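Side-chain contacts in mandelate racemase/muconate lactonizing enzyme (Polaromonas sp., PDB 2OG9), which probably racemises mandelate or a related 2-hydroxy acid, as a member of the enolase superfamily: residues 136-139 with 140-144; 290-294 with 295-299. All coordinates share one frame; numbering follows the deposited sequence.

Interaction 1. Residues 136-139 with 140-144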
ATOM      1  N   LEU A 136     -20.933 -12.648  40.843  1.00 18.60           N
ATOM      2  CA  LEU A 136     -21.445 -11.942  39.675  1.00 19.67           C
ATOM      3  C   LEU A 136     -21.713 -12.865  38.499  1.00 18.82           C
ATOM      4  O   LEU A 136     -21.071 -13.907  38.354  1.00 17.83           O
ATOM      5  CB  LEU A 136     -20.437 -10.886  39.212  1.00 19.71           C
ATOM      6  CG  LEU A 136     -19.986  -9.764  40.144  1.00 19.70           C
ATOM      7  CD1 LEU A 136     -18.858  -8.972  39.461  1.00 20.49           C
ATOM      8  CD2 LEU A 136     -21.160  -8.863  40.474  1.00 19.16           C
ATOM      9  N   SER A 137     -22.674 -12.487  37.662  1.00 18.62           N
ATOM     10  CA  SER A 137     -22.952 -13.268  36.469  1.00 16.37           C
ATOM     11  C   SER A 137     -21.697 -13.060  35.616  1.00 15.80           C
ATOM     12  O   SER A 137     -20.907 -12.157  35.890  1.00 14.58           O
ATOM     13  CB  SER A 137     -24.172 -12.706  35.736  1.00 15.13           C
ATOM     14  OG  SER A 137     -23.954 -11.356  35.361  1.00 14.73           O
ATOM     15  N   LEU A 138     -21.498 -13.890  34.602  1.00 15.99           N
ATOM     16  CA  LEU A 138     -20.329 -13.725  33.749  1.00 17.72           C
ATOM     17  C   LEU A 138     -20.396 -12.355  33.087  1.00 17.24           C
ATOM     18  O   LEU A 138     -19.387 -11.666  32.964  1.00 16.32           O
ATOM     19  CB  LEU A 138     -20.280 -14.817  32.676  1.00 18.66           C
ATOM     20  CG  LEU A 138     -19.139 -14.693  31.652  1.00 18.51           C
ATOM     21  CD1 LEU A 138     -17.793 -14.689  32.376  1.00 18.40           C
ATOM     22  CD2 LEU A 138     -19.210 -15.841  30.667  1.00 18.29           C
ATOM     23  N   ALA A 139     -21.596 -11.950  32.677  1.00 16.22           N
ATOM     24  CA  ALA A 139     -21.765 -10.653  32.026  1.00 18.18           C
ATOM     25  C   ALA A 139     -21.318  -9.495  32.915  1.00 17.79           C
ATOM     26  O   ALA A 139     -20.689  -8.551  32.443  1.00 16.62           O
ATOM     27  CB  ALA A 139     -23.225 -10.456  31.608  1.00 17.52           C
ATOM     28  N   LYS A 140     -21.651  -9.561  34.204  1.00 17.58           N
ATOM     29  CA  LYS A 140     -21.277  -8.497  35.120  1.00 16.15           C
ATOM     30  C   LYS A 140     -19.796  -8.554  35.483  1.00 14.55           C
ATOM     31  O   LYS A 140     -19.189  -7.522  35.767  1.00 16.28           O
ATOM     32  CB  LYS A 140     -22.146  -8.552  36.384  1.00 17.88           C
ATOM     33  CG  LYS A 140     -23.609  -8.159  36.135  1.00 19.74           C
ATOM     34  CD  LYS A 140     -23.746  -6.677  35.758  1.00 21.21           C
ATOM     35  CE  LYS A 140     -25.196  -6.322  35.402  1.00 22.54           C
ATOM     36  NZ  LYS A 140     -25.408  -4.850  35.204  1.00 23.47           N
ATOM     37  N   LEU A 141     -19.207  -9.745  35.476  1.00 14.47           N
ATOM     38  CA  LEU A 141     -17.786  -9.853  35.787  1.00 15.11           C
ATOM     39  C   LEU A 141     -17.009  -9.144  34.679  1.00 15.29           C
ATOM     40  O   LEU A 141     -16.085  -8.374  34.935  1.00 14.43           O
ATOM     41  CB  LEU A 141     -17.348 -11.317  35.856  1.00 16.91           C
ATOM     42  CG  LEU A 141     -15.837 -11.546  35.987  1.00 16.73           C
ATOM     43  CD1 LEU A 141     -15.342 -11.024  37.324  1.00 16.43           C
ATOM     44  CD2 LEU A 141     -15.539 -13.036  35.855  1.00 18.14           C
ATOM     45  N   LEU A 142     -17.406  -9.398  33.443  1.00 15.51           N
ATOM     46  CA  LEU A 142     -16.756  -8.779  32.292  1.00 16.57           C
ATOM     47  C   LEU A 142     -17.131  -7.309  32.198  1.00 18.19           C
ATOM     48  O   LEU A 142     -16.339  -6.489  31.733  1.00 20.75           O
ATOM     49  CB  LEU A 142     -17.190  -9.481  31.008  1.00 16.58           C
ATOM     50  CG  LEU A 142     -16.814 -10.950  30.835  1.00 18.11           C
ATOM     51  CD1 LEU A 142     -17.421 -11.463  29.538  1.00 19.51           C
ATOM     52  CD2 LEU A 142     -15.296 -11.093  30.820  1.00 19.26           C
ATOM     53  N   GLY A 143     -18.340  -6.988  32.655  1.00 17.88           N
ATOM     54  CA  GLY A 143     -18.845  -5.629  32.588  1.00 18.86           C
ATOM     55  C   GLY A 143     -19.806  -5.612  31.412  1.00 20.17           C
ATOM     56  O   GLY A 143     -19.404  -5.915  30.292  1.00 20.96           O
ATOM     57  N   SER A 144     -21.070  -5.271  31.639  1.00 19.54           N
ATOM     58  CA  SER A 144     -22.026  -5.276  30.538  1.00 20.89           C
ATOM     59  C   SER A 144     -22.463  -3.898  30.066  1.00 19.08           C
ATOM     60  O   SER A 144     -22.261  -2.897  30.748  1.00 18.02           O
ATOM     61  CB  SER A 144     -23.263  -6.098  30.917  1.00 23.21           C
ATOM     62  OG  SER A 144     -23.999  -5.454  31.936  1.00 28.44           O
TER
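Ser-137 OG accepts a hydrogen bond from Lys-140 N at 3.1 Å, with an N-H...O angle of 154°. Its chi1 of 59° sets OG between its own backbone N and carbonyl carbon, turned to the first turn of helix 138-142. The Lys-140 chain passes the cap, its CG 3.3 Å from Ser-137 OG, and bends at chi2 before its end leads away. Without the hydroxyl, as with an alanine in its place, Lys-140 N would probably lose its capping acceptor and the helix start would be less firmly held. Three backbone bonds follow: Leu-141 N to Ser-137 O, Leu-142 N to Leu-138 O at 3.0 Å, and Gly-143 N to Ala-139 O at 2.8 Å. The last is the most bent, at 132°. This is a short N-capped helix in the sequence range of the N-terminal domain of the mandelate racemase family. Gly-143 follows it, with a positive phi that would jam a side chain against the preceding carbonyl oxygen. Apolar contacts add to the bonds. Leu-136 CD1 rests 3.9 Å from Leu-141 CA. Leu-138 and Leu-142 cross obliquely, with Leu-138 CD1 4.2 Å from Leu-142 CG. The polar ends of Lys-140 and Ser-144 reach a second subunit. There Lys-140 NZ forms salt bridges with Asp-91 and Asp-94 of that subunit, and Ser-144 OG is hydrogen-bonded to the same Asp-94.

Interaction 2. Residues 290-294 with 295-299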
ATOM      1  N   PRO A 290     -16.900 -21.597  22.103  1.00 22.21           N
ATOM      2  CA  PRO A 290     -16.424 -22.981  22.226  1.00 22.95           C
ATOM      3  C   PRO A 290     -15.564 -23.423  21.042  1.00 22.53           C
ATOM      4  O   PRO A 290     -14.573 -24.133  21.202  1.00 23.41           O
ATOM      5  CB  PRO A 290     -17.720 -23.786  22.312  1.00 22.77           C
ATOM      6  CG  PRO A 290     -18.662 -22.841  22.984  1.00 25.11           C
ATOM      7  CD  PRO A 290     -18.361 -21.525  22.291  1.00 23.95           C
ATOM      8  N   ARG A 291     -15.947 -22.994  19.847  1.00 21.91           N
ATOM      9  CA  ARG A 291     -15.221 -23.371  18.646  1.00 22.55           C
ATOM     10  C   ARG A 291     -13.837 -22.725  18.497  1.00 20.16           C
ATOM     11  O   ARG A 291     -12.941 -23.321  17.902  1.00 19.13           O
ATOM     12  CB  ARG A 291     -16.079 -23.063  17.414  1.00 24.49           C
ATOM     13  CG  ARG A 291     -15.523 -23.633  16.123  1.00 31.16           C
ATOM     14  CD  ARG A 291     -16.537 -23.567  14.986  1.00 35.50           C
ATOM     15  NE  ARG A 291     -17.744 -24.342  15.268  1.00 38.89           N
ATOM     16  CZ  ARG A 291     -18.606 -24.738  14.336  1.00 40.65           C
ATOM     17  NH1 ARG A 291     -18.390 -24.432  13.064  1.00 42.86           N
ATOM     18  NH2 ARG A 291     -19.678 -25.446  14.668  1.00 41.50           N
ATOM     19  N   VAL A 292     -13.653 -21.524  19.038  1.00 17.79           N
ATOM     20  CA  VAL A 292     -12.367 -20.840  18.914  1.00 18.21           C
ATOM     21  C   VAL A 292     -11.416 -21.076  20.086  1.00 18.24           C
ATOM     22  O   VAL A 292     -10.295 -20.571  20.090  1.00 15.87           O
ATOM     23  CB  VAL A 292     -12.548 -19.305  18.721  1.00 19.38           C
ATOM     24  CG1 VAL A 292     -13.400 -19.035  17.492  1.00 18.52           C
ATOM     25  CG2 VAL A 292     -13.173 -18.684  19.957  1.00 18.70           C
ATOM     26  N   GLY A 293     -11.859 -21.835  21.082  1.00 17.35           N
ATOM     27  CA  GLY A 293     -10.993 -22.114  22.215  1.00 18.46           C
ATOM     28  C   GLY A 293     -11.426 -21.540  23.548  1.00 18.63           C
ATOM     29  O   GLY A 293     -10.628 -21.480  24.484  1.00 18.48           O
ATOM     30  N   GLY A 294     -12.679 -21.106  23.644  1.00 17.52           N
ATOM     31  CA  GLY A 294     -13.160 -20.568  24.901  1.00 15.62           C
ATOM     32  C   GLY A 294     -13.357 -19.065  24.951  1.00 16.36           C
ATOM     33  O   GLY A 294     -13.249 -18.359  23.943  1.00 13.45           O
ATOM     34  N   ILE A 295     -13.647 -18.581  26.151  1.00 14.40           N
ATOM     35  CA  ILE A 295     -13.883 -17.167  26.391  1.00 15.32           C
ATOM     36  C   ILE A 295     -12.620 -16.322  26.210  1.00 16.85           C
ATOM     37  O   ILE A 295     -12.682 -15.210  25.679  1.00 14.98           O
ATOM     38  CB  ILE A 295     -14.440 -16.958  27.819  1.00 14.32           C
ATOM     39  CG1 ILE A 295     -15.843 -17.573  27.910  1.00 15.24           C
ATOM     40  CG2 ILE A 295     -14.445 -15.475  28.169  1.00 16.29           C
ATOM     41  CD1 ILE A 295     -16.398 -17.694  29.338  1.00 12.89           C
ATOM     42  N   THR A 296     -11.480 -16.854  26.640  1.00 15.24           N
ATOM     43  CA  THR A 296     -10.221 -16.127  26.529  1.00 15.67           C
ATOM     44  C   THR A 296      -9.926 -15.720  25.077  1.00 15.20           C
ATOM     45  O   THR A 296      -9.706 -14.538  24.807  1.00 15.04           O
ATOM     46  CB  THR A 296      -9.056 -16.944  27.144  1.00 15.34           C
ATOM     47  OG1 THR A 296      -9.205 -16.974  28.576  1.00 17.43           O
ATOM     48  CG2 THR A 296      -7.709 -16.322  26.796  1.00 16.92           C
ATOM     49  N   PRO A 297      -9.910 -16.677  24.129  1.00 13.88           N
ATOM     50  CA  PRO A 297      -9.634 -16.237  22.751  1.00 16.43           C
ATOM     51  C   PRO A 297     -10.792 -15.418  22.168  1.00 16.04           C
ATOM     52  O   PRO A 297     -10.582 -14.529  21.339  1.00 15.55           O
ATOM     53  CB  PRO A 297      -9.374 -17.549  21.997  1.00 15.63           C
ATOM     54  CG  PRO A 297     -10.047 -18.605  22.846  1.00 18.55           C
ATOM     55  CD  PRO A 297      -9.789 -18.140  24.254  1.00 16.26           C
ATOM     56  N   PHE A 298     -12.010 -15.703  22.623  1.00 16.09           N
ATOM     57  CA  PHE A 298     -13.186 -14.966  22.162  1.00 15.83           C
ATOM     58  C   PHE A 298     -13.043 -13.481  22.516  1.00 15.25           C
ATOM     59  O   PHE A 298     -13.378 -12.612  21.714  1.00 14.38           O
ATOM     60  CB  PHE A 298     -14.463 -15.521  22.809  1.00 14.80           C
ATOM     61  CG  PHE A 298     -15.727 -14.841  22.345  1.00 15.55           C
ATOM     62  CD1 PHE A 298     -16.546 -15.442  21.394  1.00 16.37           C
ATOM     63  CD2 PHE A 298     -16.092 -13.596  22.848  1.00 15.46           C
ATOM     64  CE1 PHE A 298     -17.709 -14.813  20.952  1.00 17.77           C
ATOM     65  CE2 PHE A 298     -17.252 -12.960  22.408  1.00 14.99           C
ATOM     66  CZ  PHE A 298     -18.059 -13.570  21.461  1.00 16.12           C
ATOM     67  N   LEU A 299     -12.550 -13.185  23.716  1.00 15.13           N
ATOM     68  CA  LEU A 299     -12.383 -11.796  24.129  1.00 16.17           C
ATOM     69  C   LEU A 299     -11.349 -11.088  23.260  1.00 17.17           C
ATOM     70  O   LEU A 299     -11.489  -9.902  22.964  1.00 16.65           O
ATOM     71  CB  LEU A 299     -11.973 -11.717  25.603  1.00 18.66           C
ATOM     72  CG  LEU A 299     -13.044 -12.199  26.585  1.00 21.29           C
ATOM     73  CD1 LEU A 299     -12.513 -12.094  27.995  1.00 21.76           C
ATOM     74  CD2 LEU A 299     -14.313 -11.364  26.421  1.00 21.36           C
TER
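Two glycines make the turn between the short, weakly bonded helix 289-292 and helix 295-307, in the enolase C-terminal domain. Gly-293 follows the first helix in a Schellman motif, and Gly-294 is the N-cap of the second. The Pro-297 ring packs against this turn. Its CG sits 3.3 Å from Gly-293 C and 3.4 Å from Val-292 O. A CB on Gly-293 would come tight against that same ring carbon, and the positive phi of both glycines would press a side chain on the preceding carbonyl oxygen. Gly-294 O accepts from Phe-298 N at 3.2 Å, with an N-H...O angle of 148°. This is the first i to i+4 bond of the new helix. Phe-298 CB lies 3.3 Å from Gly-294 O, while CG, anti to the backbone N (chi1 -178°), carries the ring away from the turn to Pro-287, Pro-314 and Leu-324. Val-292 CG2 reaches across to Pro-297 CG at 4.3 Å. Outside the turn, Trp-99 donates through NE1 to Gly-293 O and also touches Pro-297. This is a Schellman C-cap that leads directly into the N-cap of the next helix, with proline in its first turn, within the loop and helix that link parallel strands 284-285 and 311-312 of the TIM barrel.

Both contacts are local and largely buried, but interaction 2 is deeper, its centre about 10 Å from the centre of the chain against 18 Å for interaction 1. Interaction 1 caps its helix with a serine side chain and borders a second subunit, where charges gather. Interaction 2 turns on glycine backbone and a proline ring, and its surroundings lie mostly within the chain. Their centres are 16 Å apart, and the two touch directly. Leu-138 CD2 meets Ile-295 CD1 at 3.6 Å, and Leu-142 CD2 meets Leu-299 CD1 at 4.1 Å. Both pack on helices 114-133 and 318-326. The apolar contacts thus join helix 138-142 to helix 295-307 of the TIM barrel.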